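Local coordinates for PH1570-like domain-containing protein (PDB 2HQ4), which is of unknown function, an archaeal protein from Pyrococcus horikoshii built on an antiparallel sheet with helices packed on both faces, at residues Arg141-Asn146 with Asn152-Tyr157; Asp25-Val30 with Leu52-Arg57; Glu102-Ile107 with Phe134-Arg139. All blocks are in the same frame, centred on the assembly; numbering follows the deposited sequence.

Contact 1 of 3, residues Arg141-Asn146 with Asn152-Tyr157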
loop_
_atom_site.group_PDB
_atom_site.type_symbol
_atom_site.label_atom_id
_atom_site.label_comp_id
_atom_site.label_asym_id
_atom_site.label_seq_id
_atom_site.Cartn_x
_atom_site.Cartn_y
_atom_site.Cartn_z
ATOM N N ARG A 141 3.413 -4.211 -7.728
ATOM C CA ARG A 141 2.810 -4.385 -6.412
ATOM C C ARG A 141 1.340 -4.031 -6.528
ATOM O O ARG A 141 0.969 -3.020 -7.181
ATOM C CB ARG A 141 3.491 -3.453 -5.419
ATOM C CG ARG A 141 4.995 -3.667 -5.443
ATOM C CD ARG A 141 5.685 -2.715 -4.571
ATOM N NE ARG A 141 5.616 -1.317 -5.004
ATOM C CZ ARG A 141 6.377 -0.400 -4.450
ATOM N NH1 ARG A 141 7.220 -0.794 -3.506
ATOM N NH2 ARG A 141 6.337 0.860 -4.831
ATOM N N LEU A 142 0.522 -4.877 -5.929
ATOM C CA LEU A 142 -0.905 -4.672 -5.865
ATOM C C LEU A 142 -1.289 -4.471 -4.389
ATOM O O LEU A 142 -1.074 -5.379 -3.527
ATOM C CB LEU A 142 -1.616 -5.891 -6.464
ATOM C CG LEU A 142 -3.140 -5.845 -6.281
ATOM C CD1 LEU A 142 -3.809 -4.843 -7.302
ATOM C CD2 LEU A 142 -3.648 -7.229 -6.458
ATOM N N PHE A 143 -1.821 -3.287 -4.098
ATOM C CA PHE A 143 -2.296 -2.955 -2.755
ATOM C C PHE A 143 -3.808 -3.135 -2.716
ATOM O O PHE A 143 -4.492 -2.812 -3.707
ATOM C CB PHE A 143 -2.005 -1.496 -2.468
ATOM C CG PHE A 143 -0.546 -1.150 -2.483
ATOM C CD1 PHE A 143 0.188 -1.121 -1.267
ATOM C CD2 PHE A 143 0.093 -0.822 -3.692
ATOM C CE1 PHE A 143 1.577 -0.781 -1.275
ATOM C CE2 PHE A 143 1.453 -0.500 -3.726
ATOM C CZ PHE A 143 2.198 -0.472 -2.486
ATOM N N ILE A 144 -4.338 -3.674 -1.629
ATOM C CA ILE A 144 -5.800 -3.741 -1.468
ATOM C C ILE A 144 -6.040 -3.061 -0.135
ATOM O O ILE A 144 -5.202 -3.192 0.785
ATOM C CB ILE A 144 -6.423 -5.176 -1.589
ATOM C CG1 ILE A 144 -5.906 -6.146 -0.517
ATOM C CG2 ILE A 144 -6.180 -5.792 -3.065
ATOM C CD1 ILE A 144 -6.706 -7.520 -0.504
ATOM N N PHE A 145 -7.127 -2.308 -0.025
ATOM C CA PHE A 145 -7.355 -1.511 1.162
ATOM C C PHE A 145 -8.862 -1.357 1.457
ATOM O O PHE A 145 -9.697 -1.659 0.589
ATOM C CB PHE A 145 -6.609 -0.151 1.041
ATOM C CG PHE A 145 -6.671 0.490 -0.358
ATOM C CD1 PHE A 145 -7.758 1.291 -0.732
ATOM C CD2 PHE A 145 -5.620 0.293 -1.272
ATOM C CE1 PHE A 145 -7.807 1.884 -2.016
ATOM C CE2 PHE A 145 -5.637 0.842 -2.528
ATOM C CZ PHE A 145 -6.756 1.657 -2.925
ATOM N N ASN A 146 -9.217 -0.857 2.648
ATOM C CA ASN A 146 -10.610 -0.989 3.097
ATOM C C ASN A 146 -11.501 0.184 2.661
ATOM O O ASN A 146 -12.716 0.035 2.674
ATOM C CB ASN A 146 -10.684 -1.133 4.644
ATOM C CG ASN A 146 -10.121 0.073 5.333
ATOM O OD1 ASN A 146 -9.046 0.545 4.952
ATOM N ND2 ASN A 146 -10.852 0.629 6.329
ATOM N N ASN A 152 -4.502 7.608 -1.433
ATOM C CA ASN A 152 -3.518 8.713 -1.346
ATOM C C ASN A 152 -2.365 8.458 -0.392
ATOM O O ASN A 152 -1.269 8.960 -0.616
ATOM C CB ASN A 152 -4.185 10.066 -0.983
ATOM C CG ASN A 152 -5.355 10.409 -1.953
ATOM O OD1 ASN A 152 -5.258 11.343 -2.769
ATOM N ND2 ASN A 152 -6.422 9.623 -1.886
ATOM N N LYS A 153 -2.644 7.738 0.677
ATOM C CA LYS A 153 -1.635 7.355 1.671
ATOM C C LYS A 153 -0.560 6.458 1.032
ATOM O O LYS A 153 0.620 6.522 1.421
ATOM C CB LYS A 153 -2.298 6.619 2.810
ATOM C CG LYS A 153 -3.327 7.504 3.608
ATOM C CD LYS A 153 -3.902 6.674 4.771
ATOM C CE LYS A 153 -4.960 7.444 5.623
ATOM N NZ LYS A 153 -4.813 8.928 5.632
ATOM N N ILE A 154 -0.994 5.600 0.113
ATOM C CA ILE A 154 -0.100 4.709 -0.668
ATOM C C ILE A 154 0.619 5.458 -1.753
ATOM O O ILE A 154 1.852 5.332 -1.888
ATOM C CB ILE A 154 -0.874 3.476 -1.253
ATOM C CG1 ILE A 154 -1.400 2.580 -0.130
ATOM C CG2 ILE A 154 0.006 2.595 -2.198
ATOM C CD1 ILE A 154 -2.581 1.693 -0.583
ATOM N N LEU A 155 -0.126 6.261 -2.517
ATOM C CA LEU A 155 0.390 6.926 -3.708
ATOM C C LEU A 155 1.570 7.826 -3.359
ATOM O O LEU A 155 2.472 8.015 -4.185
ATOM C CB LEU A 155 -0.709 7.742 -4.387
ATOM C CG LEU A 155 -1.826 6.998 -5.131
ATOM C CD1 LEU A 155 -2.934 7.987 -5.614
ATOM C CD2 LEU A 155 -1.214 6.203 -6.286
ATOM N N LYS A 156 1.573 8.324 -2.119
ATOM C CA LYS A 156 2.630 9.234 -1.628
ATOM C C LYS A 156 4.026 8.556 -1.581
ATOM O O LYS A 156 5.064 9.229 -1.704
ATOM C CB LYS A 156 2.235 9.754 -0.253
ATOM C CG LYS A 156 3.284 10.579 0.459
ATOM C CD LYS A 156 2.752 11.148 1.782
ATOM C CE LYS A 156 1.343 11.697 1.626
ATOM N NZ LYS A 156 0.889 12.295 2.909
ATOM N N TYR A 157 4.036 7.236 -1.430
ATOM C CA TYR A 157 5.272 6.513 -1.106
ATOM C C TYR A 157 5.667 5.450 -2.108
ATOM O O TYR A 157 6.737 4.817 -1.953
ATOM C CB TYR A 157 5.173 5.872 0.274
ATOM C CG TYR A 157 5.017 6.896 1.363
ATOM C CD1 TYR A 157 6.010 7.845 1.592
ATOM C CD2 TYR A 157 3.892 6.897 2.178
ATOM C CE1 TYR A 157 5.869 8.792 2.609
ATOM C CE2 TYR A 157 3.741 7.839 3.192
ATOM C CZ TYR A 157 4.726 8.773 3.390
ATOM O OH TYR A 157 4.570 9.689 4.395
#

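Contact 2 of 3, residues Asp25-Val30 with Leu52-Arg57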
loop_
_atom_site.group_PDB
_atom_site.type_symbol
_atom_site.label_atom_id
_atom_site.label_comp_id
_atom_site.label_asym_id
_atom_site.label_seq_id
_atom_site.Cartn_x
_atom_site.Cartn_y
_atom_site.Cartn_z
ATOM N N ASP A 25 -5.193 -0.933 11.243
ATOM C CA ASP A 25 -5.217 0.080 12.290
ATOM C C ASP A 25 -6.658 0.472 12.590
ATOM O O ASP A 25 -7.317 1.119 11.752
ATOM C CB ASP A 25 -4.420 1.293 11.855
ATOM C CG ASP A 25 -4.177 2.238 12.999
ATOM O OD1 ASP A 25 -5.184 2.730 13.562
ATOM O OD2 ASP A 25 -3.002 2.508 13.310
ATOM N N GLU A 26 -7.135 0.087 13.766
ATOM C CA GLU A 26 -8.549 0.346 14.135
ATOM C C GLU A 26 -8.767 1.739 14.766
ATOM O O GLU A 26 -9.905 2.180 14.908
ATOM C CB GLU A 26 -9.075 -0.751 15.051
ATOM C CG GLU A 26 -9.004 -2.131 14.428
ATOM C CD GLU A 26 -9.783 -3.163 15.223
ATOM O OE1 GLU A 26 -9.370 -3.466 16.343
ATOM O OE2 GLU A 26 -10.810 -3.689 14.736
ATOM N N LYS A 27 -7.693 2.448 15.087
ATOM C CA LYS A 27 -7.828 3.842 15.509
ATOM C C LYS A 27 -8.149 4.732 14.297
ATOM O O LYS A 27 -9.081 5.547 14.307
ATOM C CB LYS A 27 -6.512 4.325 16.136
ATOM C CG LYS A 27 -6.527 5.808 16.516
ATOM C CD LYS A 27 -5.300 6.217 17.313
ATOM C CE LYS A 27 -5.495 7.666 17.804
ATOM N NZ LYS A 27 -4.305 8.198 18.559
ATOM N N PHE A 28 -7.336 4.582 13.260
ATOM C CA PHE A 28 -7.488 5.382 12.050
ATOM C C PHE A 28 -8.342 4.710 10.983
ATOM O O PHE A 28 -8.626 5.331 9.982
ATOM C CB PHE A 28 -6.117 5.820 11.515
ATOM C CG PHE A 28 -5.352 6.687 12.474
ATOM C CD1 PHE A 28 -5.783 8.012 12.745
ATOM C CD2 PHE A 28 -4.215 6.206 13.128
ATOM C CE1 PHE A 28 -5.094 8.830 13.687
ATOM C CE2 PHE A 28 -3.509 7.014 14.022
ATOM C CZ PHE A 28 -3.955 8.337 14.300
ATOM N N ASN A 29 -8.797 3.480 11.236
ATOM C CA ASN A 29 -9.577 2.695 10.276
ATOM C C ASN A 29 -8.829 2.636 8.916
ATOM O O ASN A 29 -9.396 3.006 7.856
ATOM C CB ASN A 29 -11.016 3.266 10.130
ATOM C CG ASN A 29 -11.918 2.390 9.259
ATOM O OD1 ASN A 29 -11.908 1.161 9.353
ATOM N ND2 ASN A 29 -12.734 3.040 8.426
ATOM N N VAL A 30 -7.556 2.187 8.958
ATOM C CA VAL A 30 -6.717 2.054 7.747
ATOM C C VAL A 30 -6.289 0.589 7.710
ATOM O O VAL A 30 -5.743 0.085 8.672
ATOM C CB VAL A 30 -5.465 2.988 7.770
ATOM C CG1 VAL A 30 -4.515 2.718 6.592
ATOM C CG2 VAL A 30 -5.852 4.488 7.779
ATOM N N LEU A 52 3.046 9.948 13.420
ATOM C CA LEU A 52 3.843 11.170 13.498
ATOM C C LEU A 52 3.186 12.259 14.348
ATOM O O LEU A 52 3.869 12.853 15.196
ATOM C CB LEU A 52 4.179 11.694 12.097
ATOM C CG LEU A 52 4.976 12.968 11.909
ATOM C CD1 LEU A 52 6.288 12.871 12.696
ATOM C CD2 LEU A 52 5.255 13.120 10.421
ATOM N N PRO A 53 1.882 12.533 14.133
ATOM C CA PRO A 53 1.230 13.543 14.973
ATOM C C PRO A 53 1.257 13.266 16.482
ATOM O O PRO A 53 1.362 14.210 17.249
ATOM C CB PRO A 53 -0.222 13.541 14.459
ATOM C CG PRO A 53 -0.116 13.102 13.003
ATOM C CD PRO A 53 0.946 12.011 13.111
ATOM N N GLU A 54 1.137 12.011 16.917
ATOM C CA GLU A 54 1.221 11.685 18.346
ATOM C C GLU A 54 2.656 11.630 18.864
ATOM O O GLU A 54 2.884 11.949 20.024
ATOM C CB GLU A 54 0.602 10.330 18.682
ATOM C CG GLU A 54 -0.858 10.203 18.544
ATOM C CD GLU A 54 -1.283 8.727 18.453
ATOM O OE1 GLU A 54 -0.967 7.931 19.392
ATOM O OE2 GLU A 54 -1.930 8.368 17.454
ATOM N N TYR A 55 3.618 11.215 18.043
ATOM C CA TYR A 55 4.999 10.978 18.524
ATOM C C TYR A 55 6.050 12.064 18.253
ATOM O O TYR A 55 7.123 12.081 18.895
ATOM C CB TYR A 55 5.532 9.661 17.948
ATOM C CG TYR A 55 4.994 8.426 18.659
ATOM C CD1 TYR A 55 5.703 7.824 19.706
ATOM C CD2 TYR A 55 3.774 7.890 18.297
ATOM C CE1 TYR A 55 5.176 6.713 20.379
ATOM C CE2 TYR A 55 3.268 6.770 18.907
ATOM C CZ TYR A 55 3.965 6.185 19.949
ATOM O OH TYR A 55 3.424 5.083 20.545
ATOM N N GLY A 56 5.806 12.937 17.288
ATOM C CA GLY A 56 6.900 13.749 16.733
ATOM C C GLY A 56 7.841 12.890 15.883
ATOM O O GLY A 56 7.678 11.655 15.802
ATOM N N ARG A 57 8.844 13.512 15.261
ATOM C CA ARG A 57 9.571 12.783 14.211
ATOM C C ARG A 57 10.867 12.052 14.594
ATOM O O ARG A 57 11.457 11.300 13.762
ATOM C CB ARG A 57 9.610 13.538 12.875
ATOM C CG ARG A 57 10.570 14.652 12.686
ATOM C CD ARG A 57 10.661 14.860 11.174
ATOM N NE ARG A 57 9.340 15.064 10.547
ATOM C CZ ARG A 57 8.931 14.466 9.423
ATOM N NH1 ARG A 57 9.717 13.597 8.800
ATOM N NH2 ARG A 57 7.729 14.728 8.917
#

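Contact 3 of 3, residues Glu102-Ile107 with Phe134-Arg139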
loop_
_atom_site.group_PDB
_atom_site.type_symbol
_atom_site.label_atom_id
_atom_site.label_comp_id
_atom_site.label_asym_id
_atom_site.label_seq_id
_atom_site.Cartn_x
_atom_site.Cartn_y
_atom_site.Cartn_z
ATOM N N GLU A 102 -3.796 -9.308 -17.080
ATOM C CA GLU A 102 -2.833 -10.409 -17.006
ATOM C C GLU A 102 -1.744 -10.213 -15.930
ATOM O O GLU A 102 -1.293 -11.193 -15.330
ATOM C CB GLU A 102 -2.172 -10.679 -18.372
ATOM C CG GLU A 102 -3.085 -11.390 -19.380
ATOM C CD GLU A 102 -2.585 -11.284 -20.831
ATOM O OE1 GLU A 102 -1.395 -10.951 -21.040
ATOM O OE2 GLU A 102 -3.408 -11.532 -21.763
ATOM N N GLU A 103 -1.312 -8.967 -15.685
ATOM C CA GLU A 103 -0.412 -8.702 -14.550
ATOM C C GLU A 103 -1.108 -9.100 -13.231
ATOM O O GLU A 103 -0.467 -9.694 -12.341
ATOM C CB GLU A 103 0.024 -7.240 -14.473
ATOM C CG GLU A 103 1.061 -6.811 -15.512
ATOM C CD GLU A 103 2.334 -7.645 -15.428
ATOM O OE1 GLU A 103 2.863 -7.852 -14.304
ATOM O OE2 GLU A 103 2.785 -8.107 -16.495
ATOM N N ILE A 104 -2.392 -8.758 -13.117
ATOM C CA ILE A 104 -3.179 -9.131 -11.921
ATOM C C ILE A 104 -3.120 -10.654 -11.720
ATOM O O ILE A 104 -2.768 -11.108 -10.649
ATOM C CB ILE A 104 -4.643 -8.580 -11.935
ATOM C CG1 ILE A 104 -4.680 -7.038 -11.770
ATOM C CG2 ILE A 104 -5.483 -9.219 -10.828
ATOM C CD1 ILE A 104 -3.926 -6.509 -10.508
ATOM N N LYS A 105 -3.428 -11.432 -12.761
ATOM C CA LYS A 105 -3.312 -12.915 -12.694
ATOM C C LYS A 105 -1.958 -13.448 -12.262
ATOM O O LYS A 105 -1.883 -14.394 -11.472
ATOM C CB LYS A 105 -3.704 -13.528 -14.027
ATOM C CG LYS A 105 -5.159 -13.259 -14.330
ATOM C CD LYS A 105 -5.474 -13.479 -15.780
ATOM C CE LYS A 105 -6.972 -13.258 -16.021
ATOM N NZ LYS A 105 -7.249 -13.364 -17.468
ATOM N N LYS A 106 -0.882 -12.852 -12.743
ATOM C CA LYS A 106 0.438 -13.239 -12.296
ATOM C C LYS A 106 0.687 -12.960 -10.804
ATOM O O LYS A 106 1.433 -13.684 -10.148
ATOM C CB LYS A 106 1.509 -12.526 -13.105
ATOM C CG LYS A 106 1.569 -12.893 -14.585
ATOM C CD LYS A 106 2.950 -12.587 -15.150
ATOM C CE LYS A 106 3.179 -11.103 -15.325
ATOM N NZ LYS A 106 2.922 -10.619 -16.731
ATOM N N ILE A 107 0.120 -11.870 -10.296
ATOM C CA ILE A 107 0.307 -11.456 -8.887
ATOM C C ILE A 107 -0.427 -12.374 -7.910
ATOM O O ILE A 107 0.021 -12.594 -6.760
ATOM C CB ILE A 107 -0.078 -9.959 -8.734
ATOM C CG1 ILE A 107 1.006 -9.102 -9.406
ATOM C CG2 ILE A 107 -0.243 -9.543 -7.246
ATOM C CD1 ILE A 107 0.654 -7.611 -9.685
ATOM N N PHE A 134 -8.205 -0.825 -4.465
ATOM C CA PHE A 134 -6.914 -1.350 -4.885
ATOM C C PHE A 134 -6.086 -0.362 -5.682
ATOM O O PHE A 134 -6.607 0.605 -6.263
ATOM C CB PHE A 134 -7.096 -2.626 -5.737
ATOM C CG PHE A 134 -7.754 -2.366 -7.059
ATOM C CD1 PHE A 134 -6.992 -2.099 -8.208
ATOM C CD2 PHE A 134 -9.139 -2.381 -7.165
ATOM C CE1 PHE A 134 -7.610 -1.874 -9.446
ATOM C CE2 PHE A 134 -9.776 -2.135 -8.416
ATOM C CZ PHE A 134 -9.015 -1.898 -9.533
ATOM N N ILE A 135 -4.778 -0.629 -5.714
ATOM C CA ILE A 135 -3.837 0.033 -6.605
ATOM C C ILE A 135 -2.878 -0.993 -7.208
ATOM O O ILE A 135 -2.331 -1.857 -6.486
ATOM C CB ILE A 135 -2.988 1.085 -5.877
ATOM C CG1 ILE A 135 -3.847 2.290 -5.470
ATOM C CG2 ILE A 135 -1.737 1.560 -6.756
ATOM C CD1 ILE A 135 -3.076 3.154 -4.471
ATOM N N LEU A 136 -2.712 -0.930 -8.529
ATOM C CA LEU A 136 -1.680 -1.733 -9.171
ATOM C C LEU A 136 -0.639 -0.732 -9.628
ATOM O O LEU A 136 -0.961 0.159 -10.419
ATOM C CB LEU A 136 -2.244 -2.474 -10.405
ATOM C CG LEU A 136 -1.171 -3.203 -11.272
ATOM C CD1 LEU A 136 -0.489 -4.305 -10.470
ATOM C CD2 LEU A 136 -1.796 -3.808 -12.540
ATOM N N ASP A 137 0.589 -0.846 -9.138
ATOM C CA ASP A 137 1.642 0.087 -9.549
ATOM C C ASP A 137 2.601 -0.559 -10.556
ATOM O O ASP A 137 2.611 -1.772 -10.711
ATOM C CB ASP A 137 2.360 0.729 -8.332
ATOM C CG ASP A 137 3.363 -0.212 -7.640
ATOM O OD1 ASP A 137 3.935 -1.128 -8.278
ATOM O OD2 ASP A 137 3.613 0.013 -6.443
ATOM N N PRO A 138 3.335 0.267 -11.311
ATOM C CA PRO A 138 4.240 -0.280 -12.284
ATOM C C PRO A 138 5.516 -0.905 -11.738
ATOM O O PRO A 138 6.344 -1.327 -12.530
ATOM C CB PRO A 138 4.539 0.923 -13.197
ATOM C CG PRO A 138 4.382 2.088 -12.337
ATOM C CD PRO A 138 3.305 1.741 -11.342
ATOM N N ARG A 139 5.636 -1.022 -10.413
ATOM C CA ARG A 139 6.713 -1.783 -9.797
ATOM C C ARG A 139 6.287 -3.171 -9.433
ATOM O O ARG A 139 7.039 -3.934 -8.796
ATOM C CB ARG A 139 7.236 -1.024 -8.575
ATOM C CG ARG A 139 8.055 0.134 -9.010
ATOM C CD ARG A 139 8.546 1.028 -7.861
ATOM N NE ARG A 139 9.334 2.103 -8.454
ATOM C CZ ARG A 139 10.205 2.856 -7.785
ATOM N NH1 ARG A 139 10.413 2.644 -6.515
ATOM N NH2 ARG A 139 10.895 3.784 -8.409
#

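Contact 1 of 3, residues Arg141-Asn146 with Asn152-Tyr157
I154, on helix 150-155, reaches across to F143 and F145 of strand 141-145, a helix-on-sheet contact in which one branched side chain serves two aromatic rings of the antiparallel sheet. K153 leans on V30 of the neighbouring strand 30-36, while I154, one residue on, turns into the core. Its two branches divide the work. CG2 lies anti to the backbone N (CG1 has chi1 -64°) and stands squarely over one face of the F143 ring, 3.5 Å from the ring centroid and 2° off the normal, a CH-pi contact. CG1 carries CD1 the other way, toward F145, and the F143 CB lies 3.7 Å from this CD1. Replacing F143 by an alanine would probably leave I154 CG2 without the ring it sits on and open a gap beside L43 of helix 40-55. K156 and Y157 follow, and both reach E49 of helix 40-55, K156 NZ in a salt bridge and the Y157 hydroxyl in a hydrogen bond; the Y157 N also donates to the I154 O at 2.9 Å. At the far end of the isoleucine, I154 CD1 comes in obliquely to the F145 ring and lies 3.4 Å from F145 CD2.

Contact 2 of 3, residues Asp25-Val30 with Leu52-Arg57
K27 and E54 approach from opposite directions and meet in a salt bridge, with K27 NZ 2.6 Å from E54 OE2. The lysine is fully stretched: CG lies anti to its backbone N (chi1 176°), and the extended chain beyond carries the ammonium out to the glutamate, which is itself extended beyond CG. The ammonium does not come in along the carboxylate plane but stands above it, 73° out. The same oxygen also lies at the edge of the F28 ring, near the ring plane, 3.7 Å from F28 CZ, with ring and carboxylate planes turned 40° apart. K27 and F28 are themselves layered, since K27 CG sits 4.0 Å above the plane of the F28 ring, over its centre. The turn that presents them is held by D25, whose OD1 accepts an almost straight bond from F28 N at 2.9 Å, an Asx motif, and a G1 beta bulge sets N29 and V30 against D25. The turn joins strands 22-25 and 30-36 in a beta hairpin, and its tip meets the C-terminal end of helix 40-55, where Y51 packs edge-to-face against F28 and bonds D25 OD2 through its hydroxyl.

Contact 3 of 3, residues Glu102-Ile107 with Phe134-Arg139
L136, on strand 134-136, fits against I104 and I107 of helix 94-107, which packs across the antiparallel sheet with its segment at 103° to the strand. The contact itself is apolar. The leucine, with CG anti to the backbone N (chi1 172°), sends both methyls at the helix: CD2 lies 4.0 Å from I104 CD1 as the leucine and the isoleucine run alongside one another, pointing opposite ways, and CD1 meets the I107 terminus. E103 adds its CB near L136 CD2. Both isoleucines also rest on L142 of the adjoining strand 141-145, and I104 reaches P109 and I115, which places the leucine within a wider hydrophobic layer beneath the helix. No polar pair joins the helix to the strand. On the helix, K106 NZ forms a salt bridge with E103 OE2, coming from above the carboxylate plane. Just after L136, D137 OD1 accepts from R139 N at 2.7 Å in an Asx turn, the bond bent to 134°, while D137 OD2 pairs with R141 and R139 NE with E125. The tightest touch between helix and strand joins two methyls, I107 CD1 and L136 CD1, 3.6 Å apart.

In the fold
The centre of contact 1 lies about 3 Å from the centre of the chain and the contact is wholly buried, contact 3 is partly buried, and contact 2 is a surface contact on the opposite side of the chain's centre from contact 3. Contacts 1 and 3 share the sheet: strands 141-145 and 134-136 are neighbours, joined by F143 N to I135 O at 2.8 Å, and each carries a helix, contact 1 by an isoleucine on aromatic rings, contact 3 by aliphatic side chains alone. Contact 2 instead relies on charge, bringing a hairpin tip to a helix end. It still touches contact 1, where N146 ND2 probably bonds to N29 O, whereas contacts 2 and 3 stay about 11 Å apart at their nearest atoms.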